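PDB 4IX3: MsStt7d protein, which probably acts as an ATP-dependent protein kinase, this chain being the catalytic domain of a state transition kinase homolog and having the canonical kinase fold. Local coordinates for residues B[10-15]-B[92-97]; B[125-130]-B[264-269]; B[215-220]-B[319-324]. One frame throughout, in Å; residues are numbered along the deposited sequence.

Contact 1. Residues B[10-15]-B[92-97]; sequences LRRTPG and AKDGGE
Leu10 and Arg12 meet Asp94 across a wide backbone gap, for the extended, irregular run 10-15 and the turn at 92-97 come no nearer than 10.8 Å between the CA atoms of Leu10 and Ala92. The turn is only lightly held from within, by a weak bond from Gly95 N to Ala92 O. Side chains therefore do all the bridging, in a surface contact that buries just 59 Å². The chain of Arg12 bends at its second torsion (chi2 -67°) and presents the edge of its guanidinium, NH2 foremost, to the carboxylate. Asp94 comes from the opposite direction, its CG set between the backbone N and the carbonyl carbon (chi1 49°). The resulting salt bridge is long, with Arg12 NH2 3.9 Å from Asp94 OD2; the oxygen lies near the guanidinium plane, but the two planar groups are turned 49° apart. Here the segment ahead of the first strand of a kinase N-lobe runs along the edge of strand 84-90, and the loop that follows this strand brings Asp94 up to segment 10-15. Stronger bonds fix both charged ends: Arg12 NE binds Glu89 O, and Asp94 OD2 accepts from Gly91 N. Beside the ion pair, Leu10 touches the same oxygen through a methyl, Leu10 CD1 lying 4.0 Å from Asp94 OD2.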
ATOM      1  N   LEU B  10       3.383   6.561 -26.092  1.00 13.74           N
ATOM      2  CA  LEU B  10       3.950   6.851 -24.779  1.00 13.75           C
ATOM      3  C   LEU B  10       3.684   8.288 -24.380  1.00 12.03           C
ATOM      4  O   LEU B  10       3.854   9.202 -25.196  1.00 14.94           O
ATOM      5  CB  LEU B  10       5.465   6.609 -24.781  1.00 14.71           C
ATOM      6  CG  LEU B  10       5.778   5.121 -24.994  1.00 16.05           C
ATOM      7  CD1 LEU B  10       7.271   4.906 -25.170  1.00 20.38           C
ATOM      8  CD2 LEU B  10       5.305   4.243 -23.858  1.00 18.10           C
ATOM      9  N   ARG B  11       3.296   8.521 -23.120  1.00 12.00           N
ATOM     10  CA  ARG B  11       3.063   9.896 -22.641  1.00 12.70           C
ATOM     11  C   ARG B  11       4.392  10.523 -22.214  1.00 12.31           C
ATOM     12  O   ARG B  11       5.244   9.901 -21.565  1.00 13.12           O
ATOM     13  CB  ARG B  11       2.052   9.809 -21.482  1.00 12.63           C
ATOM     14  CG  ARG B  11       0.638   9.476 -21.934  1.00 14.28           C
ATOM     15  CD  ARG B  11      -0.247   9.026 -20.782  1.00 16.87           C
ATOM     16  NE  ARG B  11       0.127   7.713 -20.284  1.00 15.23           N
ATOM     17  CZ  ARG B  11      -0.571   7.041 -19.375  1.00 15.38           C
ATOM     18  NH1 ARG B  11      -1.651   7.615 -18.841  1.00 18.96           N
ATOM     19  NH2 ARG B  11      -0.209   5.788 -19.051  1.00 16.71           N
ATOM     20  N   ARG B  12       4.573  11.804 -22.557  1.00 12.60           N
ATOM     21  CA  ARG B  12       5.803  12.522 -22.261  1.00 12.31           C
ATOM     22  C   ARG B  12       5.477  13.975 -21.908  1.00 12.83           C
ATOM     23  O   ARG B  12       4.428  14.477 -22.274  1.00 18.49           O
ATOM     24  CB  ARG B  12       6.766  12.471 -23.456  1.00 16.08           C
ATOM     25  CG  ARG B  12       7.282  11.057 -23.775  1.00 15.20           C
ATOM     26  CD  ARG B  12       8.175  10.548 -22.668  1.00 13.06           C
ATOM     27  NE  ARG B  12       8.484   9.124 -22.811  1.00 13.26           N
ATOM     28  CZ  ARG B  12       9.510   8.640 -23.507  1.00 11.78           C
ATOM     29  NH1 ARG B  12      10.297   9.458 -24.231  1.00 15.92           N
ATOM     30  NH2 ARG B  12       9.706   7.336 -23.531  1.00 13.84           N
ATOM     31  N   THR B  13       6.438  14.630 -21.276  1.00 13.50           N
ATOM     32  CA  THR B  13       6.362  16.068 -20.998  1.00 14.23           C
ATOM     33  C   THR B  13       7.478  16.689 -21.829  1.00 13.74           C
ATOM     34  O   THR B  13       8.614  16.255 -21.743  1.00 15.25           O
ATOM     35  CB  THR B  13       6.644  16.297 -19.502  1.00 14.01           C
ATOM     36  OG1 THR B  13       5.466  15.871 -18.809  1.00 15.00           O
ATOM     37  CG2 THR B  13       6.876  17.798 -19.232  1.00 14.96           C
ATOM     38  N   PRO B  14       7.172  17.773 -22.573  1.00 16.05           N
ATOM     39  CA  PRO B  14       8.204  18.451 -23.361  1.00 16.92           C
ATOM     40  C   PRO B  14       9.373  18.906 -22.498  1.00 19.42           C
ATOM     41  O   PRO B  14       9.160  19.467 -21.414  1.00 21.84           O
ATOM     42  CB  PRO B  14       7.445  19.629 -23.980  1.00 20.27           C
ATOM     43  CG  PRO B  14       6.062  19.113 -24.115  1.00 19.87           C
ATOM     44  CD  PRO B  14       5.821  18.268 -22.890  1.00 17.30           C
ATOM     45  N   GLY B  15      10.590  18.564 -22.907  1.00 20.28           N
ATOM     46  CA  GLY B  15      11.762  18.962 -22.133  1.00 21.21           C
ATOM     47  C   GLY B  15      12.188  17.949 -21.082  1.00 20.96           C
ATOM     48  O   GLY B  15      13.222  18.166 -20.430  1.00 25.13           O
ATOM     49  N   ALA B  92       8.618  -1.042 -23.060  1.00 11.54           N
ATOM     50  CA  ALA B  92       9.277  -2.297 -22.630  1.00 12.09           C
ATOM     51  C   ALA B  92      10.770  -2.341 -23.038  1.00 12.77           C
ATOM     52  O   ALA B  92      11.662  -2.484 -22.186  1.00 15.38           O
ATOM     53  CB  ALA B  92       8.525  -3.511 -23.182  1.00 13.48           C
ATOM     54  N   LYS B  93      11.078  -2.164 -24.315  1.00 14.12           N
ATOM     55  CA  LYS B  93      12.491  -2.317 -24.748  1.00 15.89           C
ATOM     56  C   LYS B  93      13.367  -1.155 -24.268  1.00 15.73           C
ATOM     57  O   LYS B  93      14.554  -1.343 -23.982  1.00 18.28           O
ATOM     58  CB  LYS B  93      12.605  -2.469 -26.272  1.00 17.47           C
ATOM     59  CG  LYS B  93      12.139  -3.820 -26.791  1.00 20.03           C
ATOM     60  CD  LYS B  93      12.566  -4.126 -28.231  1.00 23.54           C
ATOM     61  CE  LYS B  93      14.062  -4.336 -28.272  1.00 30.43           C
ATOM     62  NZ  LYS B  93      14.393  -5.751 -27.911  1.00 53.02           N
ATOM     63  N   ASP B  94      12.767   0.023 -24.126  1.00 15.69           N
ATOM     64  CA  ASP B  94      13.454   1.217 -23.642  1.00 16.91           C
ATOM     65  C   ASP B  94      13.434   1.331 -22.105  1.00 16.65           C
ATOM     66  O   ASP B  94      14.193   2.128 -21.536  1.00 19.82           O
ATOM     67  CB  ASP B  94      12.861   2.483 -24.285  1.00 16.93           C
ATOM     68  CG  ASP B  94      11.335   2.539 -24.219  1.00 19.24           C
ATOM     69  OD1 ASP B  94      10.715   1.585 -24.760  1.00 20.82           O
ATOM     70  OD2 ASP B  94      10.744   3.550 -23.713  1.00 18.42           O
ATOM     71  N   GLY B  95      12.590   0.533 -21.446  1.00 15.36           N
ATOM     72  CA  GLY B  95      12.555   0.493 -19.983  1.00 14.51           C
ATOM     73  C   GLY B  95      13.807  -0.119 -19.404  1.00 17.24           C
ATOM     74  O   GLY B  95      14.445  -1.021 -19.981  1.00 19.63           O
ATOM     75  N   GLY B  96      14.215   0.407 -18.268  1.00 16.46           N
ATOM     76  CA  GLY B  96      15.476   0.085 -17.647  1.00 19.31           C
ATOM     77  C   GLY B  96      15.289  -0.691 -16.367  1.00 16.17           C
ATOM     78  O   GLY B  96      14.367  -1.532 -16.271  1.00 18.07           O
ATOM     79  N   GLU B  97      16.206  -0.469 -15.421  1.00 18.06           N
ATOM     80  CA  GLU B  97      16.229  -1.225 -14.177  1.00 20.44           C
ATOM     81  C   GLU B  97      16.589  -0.240 -13.085  1.00 20.91           C
ATOM     82  O   GLU B  97      17.558   0.504 -13.233  1.00 20.29           O
ATOM     83  CB  GLU B  97      17.307  -2.317 -14.250  1.00 24.26           C
ATOM     84  CG  GLU B  97      17.120  -3.279 -15.402  1.00 29.08           C
ATOM     85  CD  GLU B  97      17.608  -2.729 -16.741  1.00 44.79           C
ATOM     86  OE1 GLU B  97      18.599  -1.952 -16.772  1.00 42.63           O
ATOM     87  OE2 GLU B  97      17.019  -3.102 -17.786  1.00 49.14           O
TER

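Contact 2. Residues B[125-130]-B[264-269]; sequences RGTAPL and GLRTDA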
ATOM      1  N   ARG B 125      12.608  15.394  15.940  1.00 17.48           N
ATOM      2  CA  ARG B 125      13.970  15.764  16.338  1.00 19.26           C
ATOM      3  C   ARG B 125      13.895  16.892  17.380  1.00 19.88           C
ATOM      4  O   ARG B 125      14.646  16.913  18.346  1.00 24.97           O
ATOM      5  CB  ARG B 125      14.807  16.219  15.128  1.00 21.93           C
ATOM      6  CG  ARG B 125      15.343  15.072  14.287  1.00 28.03           C
ATOM      7  CD  ARG B 125      15.967  15.567  12.984  1.00 36.90           C
ATOM      8  NE  ARG B 125      17.101  16.450  13.244  1.00 44.25           N
ATOM      9  CZ  ARG B 125      17.508  17.448  12.458  1.00 47.65           C
ATOM     10  NH1 ARG B 125      16.874  17.739  11.321  1.00 42.47           N
ATOM     11  NH2 ARG B 125      18.554  18.181  12.831  1.00 56.93           N
ATOM     12  N   GLY B 126      12.949  17.802  17.202  1.00 17.52           N
ATOM     13  CA  GLY B 126      12.676  18.837  18.200  1.00 17.39           C
ATOM     14  C   GLY B 126      12.139  20.107  17.563  1.00 15.44           C
ATOM     15  O   GLY B 126      12.258  20.363  16.350  1.00 17.48           O
ATOM     16  N   THR B 127      11.568  20.968  18.395  1.00 16.10           N
ATOM     17  CA  THR B 127      11.102  22.287  17.951  1.00 15.69           C
ATOM     18  C   THR B 127      12.233  23.149  17.398  1.00 16.40           C
ATOM     19  O   THR B 127      12.007  23.873  16.415  1.00 16.36           O
ATOM     20  CB  THR B 127      10.396  23.004  19.098  1.00 15.77           C
ATOM     21  OG1 THR B 127       9.217  22.242  19.384  1.00 16.57           O
ATOM     22  CG2 THR B 127      10.064  24.458  18.737  1.00 15.85           C
ATOM     23  N   ALA B 128      13.437  23.058  17.947  1.00 16.64           N
ATOM     24  CA  ALA B 128      14.572  23.816  17.412  1.00 17.99           C
ATOM     25  C   ALA B 128      14.959  23.520  15.953  1.00 17.49           C
ATOM     26  O   ALA B 128      14.957  24.442  15.138  1.00 18.60           O
ATOM     27  CB  ALA B 128      15.777  23.794  18.329  1.00 21.78           C
ATOM     28  N   PRO B 129      15.205  22.245  15.601  1.00 17.31           N
ATOM     29  CA  PRO B 129      15.551  21.976  14.194  1.00 17.58           C
ATOM     30  C   PRO B 129      14.343  22.236  13.279  1.00 16.69           C
ATOM     31  O   PRO B 129      14.531  22.718  12.152  1.00 16.62           O
ATOM     32  CB  PRO B 129      15.941  20.496  14.191  1.00 21.03           C
ATOM     33  CG  PRO B 129      15.439  19.942  15.471  1.00 20.05           C
ATOM     34  CD  PRO B 129      15.499  21.085  16.464  1.00 19.24           C
ATOM     35  N   LEU B 130      13.101  22.078  13.763  1.00 15.63           N
ATOM     36  CA  LEU B 130      11.927  22.393  12.970  1.00 13.86           C
ATOM     37  C   LEU B 130      11.885  23.907  12.669  1.00 14.55           C
ATOM     38  O   LEU B 130      11.741  24.313  11.509  1.00 13.51           O
ATOM     39  CB  LEU B 130      10.655  21.900  13.685  1.00 14.31           C
ATOM     40  CG  LEU B 130       9.336  22.336  13.043  1.00 13.73           C
ATOM     41  CD1 LEU B 130       9.206  21.785  11.636  1.00 15.08           C
ATOM     42  CD2 LEU B 130       8.157  21.952  13.972  1.00 16.92           C
ATOM     43  N   GLY B 264       4.576  16.475  23.518  1.00 15.69           N
ATOM     44  CA  GLY B 264       4.138  15.121  23.878  1.00 16.45           C
ATOM     45  C   GLY B 264       3.081  14.518  22.963  1.00 16.07           C
ATOM     46  O   GLY B 264       2.851  13.290  23.034  1.00 17.85           O
ATOM     47  N   LEU B 265       2.455  15.315  22.071  1.00 14.52           N
ATOM     48  CA  LEU B 265       1.523  14.727  21.119  1.00 14.26           C
ATOM     49  C   LEU B 265       2.197  14.386  19.793  1.00 13.65           C
ATOM     50  O   LEU B 265       1.499  13.976  18.863  1.00 14.32           O
ATOM     51  CB  LEU B 265       0.337  15.646  20.872  1.00 14.97           C
ATOM     52  CG  LEU B 265      -0.438  15.995  22.161  1.00 14.95           C
ATOM     53  CD1 LEU B 265      -1.598  16.921  21.833  1.00 15.88           C
ATOM     54  CD2 LEU B 265      -0.904  14.724  22.864  1.00 16.88           C
ATOM     55  N   ARG B 266       3.519  14.536  19.707  1.00 14.37           N
ATOM     56  CA  ARG B 266       4.204  14.303  18.417  1.00 13.71           C
ATOM     57  C   ARG B 266       4.405  12.831  18.072  1.00 14.36           C
ATOM     58  O   ARG B 266       4.729  12.510  16.934  1.00 16.82           O
ATOM     59  CB  ARG B 266       5.544  15.052  18.351  1.00 14.88           C
ATOM     60  CG  ARG B 266       5.259  16.554  18.336  1.00 14.76           C
ATOM     61  CD  ARG B 266       6.511  17.383  18.341  1.00 15.42           C
ATOM     62  NE  ARG B 266       6.164  18.802  18.249  1.00 14.13           N
ATOM     63  CZ  ARG B 266       7.069  19.784  18.378  1.00 13.17           C
ATOM     64  NH1 ARG B 266       8.364  19.496  18.551  1.00 15.09           N
ATOM     65  NH2 ARG B 266       6.705  21.068  18.336  1.00 13.69           N
ATOM     66  N   THR B 267       4.315  11.943  19.068  1.00 16.56           N
ATOM     67  CA  THR B 267       4.412  10.522  18.767  1.00 17.09           C
ATOM     68  C   THR B 267       3.017  10.067  18.350  1.00 16.54           C
ATOM     69  O   THR B 267       2.006  10.689  18.691  1.00 17.30           O
ATOM     70  CB  THR B 267       4.802   9.751  20.022  1.00 19.72           C
ATOM     71  OG1 THR B 267       3.843  10.031  21.043  1.00 22.29           O
ATOM     72  CG2 THR B 267       6.164  10.158  20.489  1.00 22.63           C
ATOM     73  N   ASP B 268       2.948   8.963  17.608  1.00 17.30           N
ATOM     74  CA  ASP B 268       1.660   8.400  17.236  1.00 15.47           C
ATOM     75  C   ASP B 268       0.846   8.106  18.490  1.00 15.76           C
ATOM     76  O   ASP B 268      -0.354   8.337  18.495  1.00 17.23           O
ATOM     77  CB  ASP B 268       1.827   7.066  16.496  1.00 16.64           C
ATOM     78  CG  ASP B 268       2.344   7.218  15.078  1.00 16.13           C
ATOM     79  OD1 ASP B 268       2.522   8.332  14.528  1.00 19.80           O
ATOM     80  OD2 ASP B 268       2.454   6.182  14.408  1.00 20.17           O
ATOM     81  N   ALA B 269       1.495   7.532  19.511  1.00 19.05           N
ATOM     82  CA  ALA B 269       0.804   7.146  20.722  1.00 18.82           C
ATOM     83  C   ALA B 269       0.254   8.356  21.480  1.00 17.54           C
ATOM     84  O   ALA B 269      -0.861   8.292  22.020  1.00 20.01           O
ATOM     85  CB  ALA B 269       1.728   6.329  21.625  1.00 22.98           C
TER
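Gly126 and Arg266 mark the closest backbone approach, 9.6 Å between their CA atoms, where the break between two helices faces the link from a 3-10 turn to helix 268-280. Gly126 is the N-cap position of helix 127-133, and its positive phi (151°) lets the chain turn directly from one helix into the next. The gap is spanned by Arg266, whose side chain runs extended from CG to NE and meets Thr127 at about a right angle. Both terminal nitrogens close on one hydroxyl: NH1 and NH2 of Arg266 each donate to Thr127 OG1 at 3.0 Å. Because a single oxygen has to serve the pair, both bonds are bent, with N-H...O angles near 142°, although OG1 stays close to the guanidinium plane. The same hydroxyl is hydrogen-bonded to Glu141, whose carboxylate would probably help to balance the buried arginine charge. Arg266 NE and NH2 also bind Gln259 O and Leu260 O at the end of helix 246-261. The guanidinium thus joins elements of the kinase C-lobe: the start of helix 127-133, helix 141-161 through Glu141, the C-terminal end of helix 246-261 and, by a weak bond from NH1 to Met123 O, helix 119-125.

Contact 3. Residues B[215-220]-B[319-324]; sequences YAKADE and MEAERD
Glu220 and Arg323 run alongside each other with opposite sense, and their carboxylate and guanidinium planes stand almost perpendicular, 83° apart. Their salt bridge is consequently not a flat, two-pronged one: Glu220 OE1 approaches Arg323 NE obliquely at 3.6 Å. Two waters add bridges between the same residues. One molecule donates to Glu220 OE1 and accepts from Arg323 NH2 at 3.0 Å, lying in the guanidinium plane, while a second donates to Glu220 OE2 and accepts from the backbone N of Arg323. Lys217 approaches from the other end of the carboxylate. With CG anti to the backbone N (chi1 179°) and a bend only at its last torsion, it brings Lys217 NZ to 2.6 Å from Asp219 OD1, on the syn lone pair, and to 2.9 Å from Glu220 OE2, from above the carboxylate plane. Glu220 OE2 also lies 3.2 Å from Ala321 O; both are acceptors, and the ammonium beside both, Lys217 NZ weakly bonded to Ala321 O at 3.5 Å, probably eases their opposition. Were Lys217 replaced by an alanine, Asp219 and Glu220 would probably lose their shared counter-charge, and a gap would be likely beside Ala321. Glu220 OE1 further pairs with Arg326. The Glu220-Arg326 pair is consistent with the glutamate-arginine ion pair of the protein kinase family, in which the glutamate ending the APE motif meets an arginine of the C-lobe, with Ala218-Asp219-Glu220, at a type I turn from Lys217, probably standing in for APE. The network thereby ties what is probably the end of the activation segment to the loop between helices 302-318 and 329-332, with Lys217 packing on Trp251 of helix 246-261, Arg323 NH2 hydrogen-bonded to Tyr222 O, and Arg323 NH1 reaching His243 O at the end of helix 236-243.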
ATOM      1  N   TYR B 215      -5.140  10.578  11.301  1.00 12.87           N
ATOM      2  CA  TYR B 215      -5.432  11.947  10.887  1.00 11.53           C
ATOM      3  C   TYR B 215      -6.816  12.077  10.306  1.00 13.16           C
ATOM      4  O   TYR B 215      -7.148  13.093   9.707  1.00 14.29           O
ATOM      5  CB  TYR B 215      -4.375  12.434   9.897  1.00 11.31           C
ATOM      6  CG  TYR B 215      -2.998  12.471  10.545  1.00  9.76           C
ATOM      7  CD1 TYR B 215      -2.638  13.569  11.361  1.00 11.03           C
ATOM      8  CD2 TYR B 215      -2.089  11.401  10.448  1.00 11.48           C
ATOM      9  CE1 TYR B 215      -1.423  13.607  11.991  1.00 11.55           C
ATOM     10  CE2 TYR B 215      -0.882  11.428  11.095  1.00 10.35           C
ATOM     11  CZ  TYR B 215      -0.527  12.547  11.872  1.00 10.69           C
ATOM     12  OH  TYR B 215       0.668  12.547  12.542  1.00 12.38           O
ATOM     13  N   ALA B 216      -7.681  11.101  10.592  1.00 16.72           N
ATOM     14  CA  ALA B 216      -9.072  11.150  10.150  1.00 18.38           C
ATOM     15  C   ALA B 216      -9.936  10.723  11.340  1.00 19.41           C
ATOM     16  O   ALA B 216      -9.606   9.761  12.056  1.00 19.52           O
ATOM     17  CB  ALA B 216      -9.279  10.183   8.970  1.00 18.77           C
ATOM     18  N   LYS B 217     -10.967  11.523  11.625  1.00 18.35           N
ATOM     19  CA  LYS B 217     -11.955  11.184  12.655  1.00 20.57           C
ATOM     20  C   LYS B 217     -12.479   9.766  12.395  1.00 18.64           C
ATOM     21  O   LYS B 217     -12.769   9.406  11.244  1.00 19.77           O
ATOM     22  CB  LYS B 217     -13.087  12.232  12.650  1.00 19.84           C
ATOM     23  CG  LYS B 217     -14.199  11.999  13.665  1.00 22.71           C
ATOM     24  CD  LYS B 217     -15.085  13.229  13.840  1.00 25.12           C
ATOM     25  CE  LYS B 217     -16.174  12.941  14.853  1.00 24.82           C
ATOM     26  NZ  LYS B 217     -17.345  12.428  14.081  1.00 30.81           N
ATOM     27  N   ALA B 218     -12.589   8.949  13.443  1.00 21.16           N
ATOM     28  CA  ALA B 218     -12.755   7.511  13.244  1.00 19.72           C
ATOM     29  C   ALA B 218     -14.034   7.169  12.479  1.00 23.57           C
ATOM     30  O   ALA B 218     -14.099   6.168  11.767  1.00 25.60           O
ATOM     31  CB  ALA B 218     -12.703   6.761  14.560  1.00 23.98           C
ATOM     32  N   ASP B 219     -15.076   7.977  12.629  1.00 21.69           N
ATOM     33  CA  ASP B 219     -16.323   7.688  11.936  1.00 23.09           C
ATOM     34  C   ASP B 219     -16.565   8.565  10.699  1.00 21.53           C
ATOM     35  O   ASP B 219     -17.699   8.660  10.219  1.00 24.18           O
ATOM     36  CB  ASP B 219     -17.497   7.768  12.904  1.00 25.11           C
ATOM     37  CG  ASP B 219     -17.780   9.185  13.350  1.00 24.25           C
ATOM     38  OD1 ASP B 219     -16.897  10.069  13.197  1.00 26.53           O
ATOM     39  OD2 ASP B 219     -18.840   9.369  13.987  1.00 32.83           O
ATOM     40  N   GLU B 220     -15.499   9.208  10.213  1.00 18.98           N
ATOM     41  CA  GLU B 220     -15.560  10.044   9.004  1.00 18.25           C
ATOM     42  C   GLU B 220     -14.318   9.751   8.167  1.00 21.15           C
ATOM     43  O   GLU B 220     -13.481  10.627   7.916  1.00 22.46           O
ATOM     44  CB  GLU B 220     -15.643  11.531   9.317  1.00 20.16           C
ATOM     45  CG  GLU B 220     -16.884  11.827  10.136  1.00 20.80           C
ATOM     46  CD  GLU B 220     -17.042  13.283  10.525  1.00 25.83           C
ATOM     47  OE1 GLU B 220     -16.297  14.152  10.001  1.00 26.09           O
ATOM     48  OE2 GLU B 220     -17.901  13.524  11.406  1.00 30.00           O
ATOM     49  N   MET B 319     -11.762  20.972  14.697  1.00 12.27           N
ATOM     50  CA  MET B 319     -12.034  19.593  15.121  1.00 12.09           C
ATOM     51  C   MET B 319     -13.433  19.433  15.714  1.00 13.15           C
ATOM     52  O   MET B 319     -13.676  18.515  16.528  1.00 15.57           O
ATOM     53  CB  MET B 319     -10.915  19.099  16.031  1.00 12.26           C
ATOM     54  CG  MET B 319      -9.536  19.223  15.365  1.00 13.88           C
ATOM     55  SD  MET B 319      -8.181  18.525  16.294  1.00 14.38           S
ATOM     56  CE  MET B 319      -8.467  16.787  15.937  1.00 18.35           C
ATOM     57  N   GLU B 320     -14.368  20.275  15.285  1.00 12.47           N
ATOM     58  CA  GLU B 320     -15.745  20.052  15.743  1.00 13.96           C
ATOM     59  C   GLU B 320     -16.211  18.664  15.276  1.00 14.89           C
ATOM     60  O   GLU B 320     -15.913  18.244  14.140  1.00 16.08           O
ATOM     61  CB  GLU B 320     -16.696  21.115  15.180  1.00 14.75           C
ATOM     62  CG  GLU B 320     -16.654  22.458  15.871  1.00 17.70           C
ATOM     63  CD  GLU B 320     -17.268  22.364  17.267  1.00 20.00           C
ATOM     64  OE1 GLU B 320     -18.012  21.400  17.599  1.00 20.71           O
ATOM     65  OE2 GLU B 320     -17.147  23.359  17.996  1.00 24.66           O
ATOM     66  N   ALA B 321     -17.020  17.995  16.085  1.00 15.20           N
ATOM     67  CA  ALA B 321     -17.499  16.664  15.744  1.00 19.25           C
ATOM     68  C   ALA B 321     -18.325  16.674  14.463  1.00 16.93           C
ATOM     69  O   ALA B 321     -18.189  15.787  13.605  1.00 20.25           O
ATOM     70  CB  ALA B 321     -18.311  16.112  16.906  1.00 22.17           C
ATOM     71  N   GLU B 322     -19.157  17.705  14.296  1.00 17.39           N
ATOM     72  CA  GLU B 322     -20.042  17.847  13.148  1.00 18.33           C
ATOM     73  C   GLU B 322     -19.409  18.688  12.069  1.00 17.36           C
ATOM     74  O   GLU B 322     -18.972  19.797  12.348  1.00 15.97           O
ATOM     75  CB  GLU B 322     -21.371  18.468  13.587  1.00 21.82           C
ATOM     76  CG  GLU B 322     -22.135  17.608  14.562  1.00 25.26           C
ATOM     77  CD  GLU B 322     -22.647  16.343  13.919  1.00 31.37           C
ATOM     78  OE1 GLU B 322     -22.906  16.388  12.691  1.00 34.22           O
ATOM     79  OE2 GLU B 322     -22.835  15.341  14.658  1.00 44.79           O
ATOM     80  N   ARG B 323     -19.394  18.201  10.826  1.00 16.25           N
ATOM     81  CA  ARG B 323     -18.901  18.991   9.709  1.00 16.82           C
ATOM     82  C   ARG B 323     -19.587  20.342   9.570  1.00 17.15           C
ATOM     83  O   ARG B 323     -18.974  21.341   9.217  1.00 16.94           O
ATOM     84  CB  ARG B 323     -18.979  18.204   8.396  1.00 19.14           C
ATOM     85  CG  ARG B 323     -17.819  17.253   8.255  1.00 19.97           C
ATOM     86  CD  ARG B 323     -17.821  16.683   6.851  1.00 19.41           C
ATOM     87  NE  ARG B 323     -16.744  15.716   6.813  1.00 19.91           N
ATOM     88  CZ  ARG B 323     -16.504  14.956   5.750  1.00 19.73           C
ATOM     89  NH1 ARG B 323     -17.242  15.153   4.662  1.00 20.19           N
ATOM     90  NH2 ARG B 323     -15.550  14.045   5.815  1.00 19.11           N
ATOM     91  N   ASP B 324     -20.863  20.368   9.936  1.00 15.92           N
ATOM     92  CA  ASP B 324     -21.638  21.595   9.800  1.00 19.27           C
ATOM     93  C   ASP B 324     -21.222  22.678  10.779  1.00 17.36           C
ATOM     94  O   ASP B 324     -21.592  23.827  10.579  1.00 20.44           O
ATOM     95  CB  ASP B 324     -23.135  21.336   9.979  1.00 20.74           C
ATOM     96  CG  ASP B 324     -23.754  20.731   8.737  1.00 24.65           C
ATOM     97  OD1 ASP B 324     -23.041  20.630   7.709  1.00 29.00           O
ATOM     98  OD2 ASP B 324     -24.930  20.348   8.768  1.00 27.87           O
TER
HETATM   99  O   HOH W   1     -14.216  14.447   8.508  1.00 22.32           O
HETATM  100  O   HOH W   2     -19.952  15.388  10.379  1.00 27.03           O

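Overall arrangement
The three contacts sample both lobes of the kinase. Contact 1 lies at the outer edge of the N-lobe sheet, its centre 41 Å from that of contact 2 and 43 Å from that of contact 3, and it closes along the chain before either opens. Contacts 2 and 3 share the helical C-lobe, with centres 24 Å apart and nearest atoms about 5 Å apart; their segments alternate along the chain. Both touch helix 246-261, whose Gln259 bonds Arg266 and Tyr215. The magnesium ligands Asp168 and Asp188 belong to neither of these two contacts, which lie away from the metal and nucleotide sites and join parts of the helical C-lobe.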